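Local coordinates for Red carotenoid protein (RCP) (Nostoc sp., PDB 5FCY), which binds a carotenoid, here modelled as beta-carotene, as a small soluble all-helical protein and probably serves in cyanobacterial photoprotection, at residues A[8-20]-A[137-149]. Sequence-based numbering, arbitrary orientation.
With BCR (beta-carotene), chain B.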
loop_
_atom_site.group_PDB
_atom_site.type_symbol
_atom_site.label_atom_id
_atom_site.label_comp_id
_atom_site.label_asym_id
_atom_site.label_seq_id
_atom_site.Cartn_x
_atom_site.Cartn_y
_atom_site.Cartn_z
ATOM N N ASP A 8 11.939 6.102 17.261
ATOM C CA ASP A 8 10.633 6.047 16.612
ATOM C C ASP A 8 10.227 7.343 15.902
ATOM O O ASP A 8 9.325 7.315 15.066
ATOM C CB ASP A 8 9.557 5.657 17.625
ATOM C CG ASP A 8 9.395 4.153 17.741
ATOM O OD1 ASP A 8 10.397 3.433 17.541
ATOM O OD2 ASP A 8 8.270 3.688 18.020
ATOM N N PRO A 9 10.862 8.479 16.211
ATOM C CA PRO A 9 10.794 9.598 15.259
ATOM C C PRO A 9 11.348 9.238 13.895
ATOM O O PRO A 9 11.016 9.905 12.908
ATOM C CB PRO A 9 11.620 10.704 15.938
ATOM C CG PRO A 9 12.298 10.056 17.094
ATOM C CD PRO A 9 11.408 8.938 17.502
ATOM N N THR A 10 12.177 8.194 13.810
ATOM C CA THR A 10 12.658 7.720 12.519
ATOM C C THR A 10 11.534 7.102 11.695
ATOM O O THR A 10 11.605 7.099 10.461
ATOM C CB THR A 10 13.778 6.701 12.726
ATOM O OG1 THR A 10 13.337 5.688 13.636
ATOM C CG2 THR A 10 15.021 7.380 13.287
ATOM N N ILE A 11 10.499 6.575 12.352
ATOM C CA ILE A 11 9.367 6.007 11.625
ATOM C C ILE A 11 8.638 7.096 10.845
ATOM O O ILE A 11 8.301 6.919 9.670
ATOM C CB ILE A 11 8.424 5.268 12.593
ATOM C CG1 ILE A 11 9.124 4.024 13.148
ATOM C CG2 ILE A 11 7.125 4.873 11.893
ATOM C CD1 ILE A 11 8.342 3.280 14.215
ATOM N N ARG A 12 8.388 8.240 11.486
ATOM C CA ARG A 12 7.737 9.344 10.788
ATOM C C ARG A 12 8.571 9.829 9.610
ATOM O O ARG A 12 8.015 10.261 8.593
ATOM C CB ARG A 12 7.467 10.494 11.758
ATOM C CG ARG A 12 6.464 10.149 12.847
ATOM C CD ARG A 12 6.137 11.358 13.709
ATOM N NE ARG A 12 7.250 11.747 14.574
ATOM C CZ ARG A 12 7.467 11.264 15.795
ATOM N NH1 ARG A 12 6.653 10.357 16.324
ATOM N NH2 ARG A 12 8.509 11.690 16.495
ATOM N N LYS A 13 9.900 9.769 9.723
ATOM C CA LYS A 13 10.755 10.178 8.613
ATOM C C LYS A 13 10.614 9.229 7.430
ATOM O O LYS A 13 10.607 9.667 6.273
ATOM C CB LYS A 13 12.210 10.258 9.073
ATOM C CG LYS A 13 12.580 11.588 9.713
ATOM C CD LYS A 13 12.965 12.623 8.663
ATOM C CE LYS A 13 13.109 14.015 9.269
ATOM N NZ LYS A 13 13.607 15.021 8.288
ATOM N N TYR A 14 10.509 7.925 7.693
ATOM C CA TYR A 14 10.219 6.979 6.620
ATOM C C TYR A 14 8.866 7.281 5.988
ATOM O O TYR A 14 8.734 7.315 4.759
ATOM C CB TYR A 14 10.245 5.546 7.151
ATOM C CG TYR A 14 11.623 5.020 7.472
ATOM C CD1 TYR A 14 12.519 4.701 6.462
ATOM C CD2 TYR A 14 12.020 4.821 8.786
ATOM C CE1 TYR A 14 13.779 4.214 6.753
ATOM C CE2 TYR A 14 13.274 4.334 9.086
ATOM C CZ TYR A 14 14.150 4.031 8.067
ATOM O OH TYR A 14 15.401 3.544 8.369
ATOM N N VAL A 15 7.846 7.501 6.819
ATOM C CA VAL A 15 6.511 7.793 6.305
ATOM C C VAL A 15 6.535 9.061 5.461
ATOM O O VAL A 15 5.975 9.107 4.359
ATOM C CB VAL A 15 5.505 7.907 7.465
ATOM C CG1 VAL A 15 4.128 8.314 6.955
ATOM C CG2 VAL A 15 5.412 6.592 8.214
ATOM N N GLN A 16 7.181 10.114 5.969
ATOM C CA GLN A 16 7.250 11.363 5.220
ATOM C C GLN A 16 8.062 11.199 3.943
ATOM O O GLN A 16 7.680 11.716 2.888
ATOM C CB GLN A 16 7.837 12.473 6.094
ATOM C CG GLN A 16 6.787 13.293 6.828
ATOM C CD GLN A 16 7.384 14.437 7.627
ATOM O OE1 GLN A 16 7.402 15.583 7.173
ATOM N NE2 GLN A 16 7.870 14.132 8.826
ATOM N N SER A 17 9.187 10.484 4.012
ATOM C CA SER A 17 9.953 10.214 2.801
ATOM C C SER A 17 9.143 9.378 1.822
ATOM O O SER A 17 9.185 9.610 0.608
ATOM C CB SER A 17 11.262 9.510 3.152
ATOM O OG SER A 17 12.104 10.349 3.922
ATOM N N TRP A 18 8.393 8.401 2.335
ATOM C CA TRP A 18 7.549 7.576 1.479
ATOM C C TRP A 18 6.473 8.417 0.804
ATOM O O TRP A 18 6.122 8.176 -0.358
ATOM C CB TRP A 18 6.925 6.455 2.312
ATOM C CG TRP A 18 6.454 5.259 1.531
ATOM C CD1 TRP A 18 6.124 5.210 0.207
ATOM C CD2 TRP A 18 6.265 3.933 2.039
ATOM N NE1 TRP A 18 5.741 3.936 -0.137
ATOM C CE2 TRP A 18 5.819 3.134 0.971
ATOM C CE3 TRP A 18 6.431 3.346 3.297
ATOM C CZ2 TRP A 18 5.537 1.781 1.121
ATOM C CZ3 TRP A 18 6.149 2.004 3.444
ATOM C CH2 TRP A 18 5.708 1.236 2.363
ATOM N N GLN A 19 5.950 9.419 1.511
ATOM C CA GLN A 19 4.872 10.250 0.990
ATOM C C GLN A 19 5.356 11.342 0.044
ATOM O O GLN A 19 4.521 12.043 -0.537
ATOM C CB GLN A 19 4.102 10.883 2.151
ATOM C CG GLN A 19 3.241 9.899 2.923
ATOM C CD GLN A 19 2.881 10.397 4.309
ATOM O OE1 GLN A 19 3.685 11.047 4.975
ATOM N NE2 GLN A 19 1.667 10.093 4.750
ATOM N N LYS A 20 6.667 11.508 -0.122
ATOM C CA LYS A 20 7.208 12.486 -1.055
ATOM C C LYS A 20 7.428 11.915 -2.448
ATOM O O LYS A 20 7.664 12.684 -3.385
ATOM C CB LYS A 20 8.535 13.042 -0.528
ATOM C CG LYS A 20 8.396 13.896 0.717
ATOM C CD LYS A 20 9.727 14.035 1.439
ATOM C CE LYS A 20 9.581 14.778 2.761
ATOM N NZ LYS A 20 10.748 14.545 3.665
ATOM N N LEU A 137 14.815 -1.874 9.964
ATOM C CA LEU A 137 13.913 -1.792 11.102
ATOM C C LEU A 137 13.501 -3.186 11.566
ATOM O O LEU A 137 13.599 -4.175 10.833
ATOM C CB LEU A 137 12.671 -0.979 10.742
ATOM C CG LEU A 137 12.775 0.537 10.912
ATOM C CD1 LEU A 137 14.010 1.089 10.221
ATOM C CD2 LEU A 137 11.523 1.209 10.372
ATOM N N GLY A 138 13.034 -3.256 12.811
ATOM C CA GLY A 138 12.538 -4.508 13.343
ATOM C C GLY A 138 11.092 -4.764 12.959
ATOM O O GLY A 138 10.280 -3.847 12.831
ATOM N N PHE A 139 10.779 -6.049 12.782
ATOM C CA PHE A 139 9.471 -6.499 12.314
ATOM C C PHE A 139 8.333 -5.675 12.904
ATOM O O PHE A 139 7.400 -5.300 12.187
ATOM C CB PHE A 139 9.279 -7.981 12.651
ATOM C CG PHE A 139 7.982 -8.556 12.152
ATOM C CD1 PHE A 139 7.608 -8.413 10.825
ATOM C CD2 PHE A 139 7.144 -9.251 13.007
ATOM C CE1 PHE A 139 6.417 -8.942 10.362
ATOM C CE2 PHE A 139 5.953 -9.784 12.552
ATOM C CZ PHE A 139 5.590 -9.630 11.226
ATOM N N GLU A 140 8.395 -5.377 14.201
ATOM C CA GLU A 140 7.315 -4.618 14.817
ATOM C C GLU A 140 7.368 -3.140 14.448
ATOM O O GLU A 140 6.316 -2.502 14.329
ATOM C CB GLU A 140 7.345 -4.800 16.333
ATOM C CG GLU A 140 6.985 -6.210 16.760
ATOM C CD GLU A 140 6.752 -6.325 18.249
ATOM O OE1 GLU A 140 6.186 -5.377 18.834
ATOM O OE2 GLU A 140 7.138 -7.359 18.832
ATOM N N GLN A 141 8.567 -2.580 14.257
ATOM C CA GLN A 141 8.664 -1.218 13.739
ATOM C C GLN A 141 8.195 -1.142 12.293
ATOM O O GLN A 141 7.619 -0.129 11.880
ATOM C CB GLN A 141 10.100 -0.709 13.847
ATOM C CG GLN A 141 10.572 -0.471 15.269
ATOM C CD GLN A 141 11.871 -1.188 15.571
ATOM O OE1 GLN A 141 12.949 -0.740 15.178
ATOM N NE2 GLN A 141 11.773 -2.315 16.266
ATOM N N GLN A 142 8.440 -2.194 11.510
ATOM C CA GLN A 142 7.930 -2.238 10.144
ATOM C C GLN A 142 6.407 -2.225 10.134
ATOM O O GLN A 142 5.785 -1.449 9.400
ATOM C CB GLN A 142 8.470 -3.477 9.431
ATOM C CG GLN A 142 9.981 -3.494 9.303
ATOM C CD GLN A 142 10.496 -4.764 8.666
ATOM O OE1 GLN A 142 9.733 -5.690 8.392
ATOM N NE2 GLN A 142 11.799 -4.817 8.425
ATOM N N ILE A 143 5.788 -3.081 10.949
ATOM C CA ILE A 143 4.331 -3.077 11.073
ATOM C C ILE A 143 3.845 -1.690 11.474
ATOM O O ILE A 143 2.898 -1.150 10.893
ATOM C CB ILE A 143 3.875 -4.145 12.083
ATOM C CG1 ILE A 143 4.332 -5.536 11.640
ATOM C CG2 ILE A 143 2.352 -4.134 12.240
ATOM C CD1 ILE A 143 4.407 -6.524 12.766
ATOM N N THR A 144 4.486 -1.098 12.482
ATOM C CA THR A 144 4.139 0.261 12.884
ATOM C C THR A 144 4.300 1.230 11.720
ATOM O O THR A 144 3.436 2.082 11.485
ATOM C CB THR A 144 5.007 0.689 14.067
ATOM O OG1 THR A 144 4.862 -0.259 15.132
ATOM C CG2 THR A 144 4.603 2.069 14.568
ATOM N N LEU A 145 5.401 1.110 10.978
ATOM C CA LEU A 145 5.607 1.953 9.806
ATOM C C LEU A 145 4.469 1.781 8.805
ATOM O O LEU A 145 3.875 2.764 8.346
ATOM C CB LEU A 145 6.955 1.621 9.162
ATOM C CG LEU A 145 7.230 2.187 7.768
ATOM C CD1 LEU A 145 7.145 3.702 7.764
ATOM C CD2 LEU A 145 8.591 1.725 7.274
ATOM N N PHE A 146 4.148 0.530 8.463
ATOM C CA PHE A 146 3.132 0.274 7.446
ATOM C C PHE A 146 1.768 0.790 7.885
ATOM O O PHE A 146 1.038 1.389 7.086
ATOM C CB PHE A 146 3.061 -1.223 7.143
ATOM C CG PHE A 146 4.375 -1.823 6.718
ATOM C CD1 PHE A 146 5.299 -1.077 6.008
ATOM C CD2 PHE A 146 4.684 -3.136 7.035
ATOM C CE1 PHE A 146 6.505 -1.628 5.621
ATOM C CE2 PHE A 146 5.888 -3.692 6.649
ATOM C CZ PHE A 146 6.799 -2.938 5.943
ATOM N N ARG A 147 1.405 0.565 9.149
ATOM C CA ARG A 147 0.118 1.042 9.643
ATOM C C ARG A 147 0.001 2.554 9.509
ATOM O O ARG A 147 -1.040 3.067 9.084
ATOM C CB ARG A 147 -0.074 0.618 11.098
ATOM C CG ARG A 147 -0.270 -0.878 11.283
ATOM C CD ARG A 147 -0.439 -1.258 12.749
ATOM N NE ARG A 147 -1.546 -0.539 13.379
ATOM C CZ ARG A 147 -1.424 0.590 14.076
ATOM N NH1 ARG A 147 -0.235 1.156 14.251
ATOM N NH2 ARG A 147 -2.502 1.161 14.603
ATOM N N ASP A 148 1.058 3.287 9.864
ATOM C CA ASP A 148 1.008 4.743 9.771
ATOM C C ASP A 148 1.031 5.215 8.324
ATOM O O ASP A 148 0.482 6.277 8.012
ATOM C CB ASP A 148 2.175 5.363 10.542
ATOM C CG ASP A 148 2.200 4.949 11.999
ATOM O OD1 ASP A 148 1.120 4.673 12.566
ATOM O OD2 ASP A 148 3.303 4.901 12.579
ATOM N N TYR A 149 1.657 4.448 7.430
ATOM C CA TYR A 149 1.717 4.840 6.026
ATOM C C TYR A 149 0.350 4.709 5.359
ATOM O O TYR A 149 -0.089 5.616 4.643
ATOM C CB TYR A 149 2.769 4.000 5.297
ATOM C CG TYR A 149 2.727 4.119 3.793
ATOM C CD1 TYR A 149 2.863 5.351 3.168
ATOM C CD2 TYR A 149 2.565 2.997 2.995
ATOM C CE1 TYR A 149 2.826 5.461 1.795
ATOM C CE2 TYR A 149 2.528 3.098 1.622
ATOM C CZ TYR A 149 2.659 4.333 1.027
ATOM O OH TYR A 149 2.624 4.446 -0.342
HETATM C C1 BCR B . 1.745 0.106 -12.510
HETATM C C2 BCR B . 2.782 0.407 -13.589
HETATM C C3 BCR B . 3.707 1.573 -13.255
HETATM C C4 BCR B . 3.984 1.659 -11.760
HETATM C C5 BCR B . 3.660 0.346 -11.093
HETATM C C6 BCR B . 2.407 -0.102 -11.161
HETATM C C7 BCR B . 1.656 -0.769 -10.046
HETATM C C8 BCR B . 2.107 -1.011 -8.797
HETATM C C9 BCR B . 1.256 -1.682 -7.769
HETATM C C10 BCR B . 1.785 -1.944 -6.545
HETATM C C11 BCR B . 1.067 -2.591 -5.432
HETATM C C33 BCR B . 4.765 -0.420 -10.447
HETATM C C31 BCR B . 0.962 -1.125 -12.964
HETATM C C32 BCR B . 0.822 1.308 -12.402
HETATM C C34 BCR B . -0.158 -2.043 -8.141
HETATM C C12 BCR B . 1.683 -2.785 -4.254
HETATM C C13 BCR B . 1.012 -3.423 -3.090
HETATM C C14 BCR B . 1.714 -3.586 -1.936
HETATM C C15 BCR B . 1.182 -4.192 -0.706
HETATM C C16 BCR B . 1.938 -4.340 0.392
HETATM C C17 BCR B . 1.353 -4.954 1.594
HETATM C C18 BCR B . 2.024 -5.160 2.745
HETATM C C19 BCR B . 1.275 -5.782 3.871
HETATM C C20 BCR B . 1.780 -5.976 5.096
HETATM C C21 BCR B . 0.951 -6.593 6.142
HETATM C C22 BCR B . 1.405 -6.847 7.384
HETATM C C23 BCR B . 0.474 -7.503 8.347
HETATM C C24 BCR B . 0.847 -7.904 9.569
HETATM C C25 BCR B . -0.068 -8.578 10.536
HETATM C C26 BCR B . -1.330 -8.908 10.259
HETATM C C27 BCR B . -2.433 -8.337 11.120
HETATM C C28 BCR B . -1.877 -8.035 12.506
HETATM C C29 BCR B . -0.779 -9.021 12.888
HETATM C C30 BCR B . 0.408 -8.942 11.927
HETATM C C35 BCR B . -0.423 -3.841 -3.251
HETATM C C36 BCR B . 3.470 -4.761 2.844
HETATM C C37 BCR B . 2.826 -6.482 7.712
HETATM C C38 BCR B . -1.669 -9.907 9.181
HETATM C C39 BCR B . 1.101 -10.294 11.841
HETATM C C40 BCR B . 1.393 -7.914 12.470
HETATM O O HOH W 1 -0.076 8.234 3.270
#
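W18 and Y149 lie face to face, the six-membered ring of the indole and the phenol ring 3.7 Å apart between centroids with their planes 13° from parallel. At the edge of the indole, near its plane, come L145 and F146; the edge of F146 in turn meets both W18 CZ3 and the carotene methyl C37. This stack closes one end of a helix-helix packing in the all-helical carotenoid-binding fold of the orange carotenoid protein N-terminal family, where segments 9-19 and 139-149 cross at -45°, their axes 9.6 Å apart at closest approach. CG of Y149 stands anti to the backbone N (chi1 168°), which lays its ring over the indole face, and its OH hydrogen-bonds Q26. F30 from helix 23-35 meets the Y149 ring edge-to-face. Were W18 replaced by an alanine, the Y149 ring would probably lose the indole covering its face and a gap would open beside L145 and F146. Further along, L145 CD1 meets V15 CG2 at 3.4 Å and Y14 CB at 3.7 Å. I11 is a knob in the hole formed by Q141, T144, L145 and D148, its CD1 reaching T144 CG2 at 3.9 Å. The Y14 ring slides past L137, CE2 lying 3.5 Å from L137 CD1. Beyond the stack, a water bridges the helices, accepting from Q19 NE2 at 2.9 Å and donating to Y149 O at 3.0 Å.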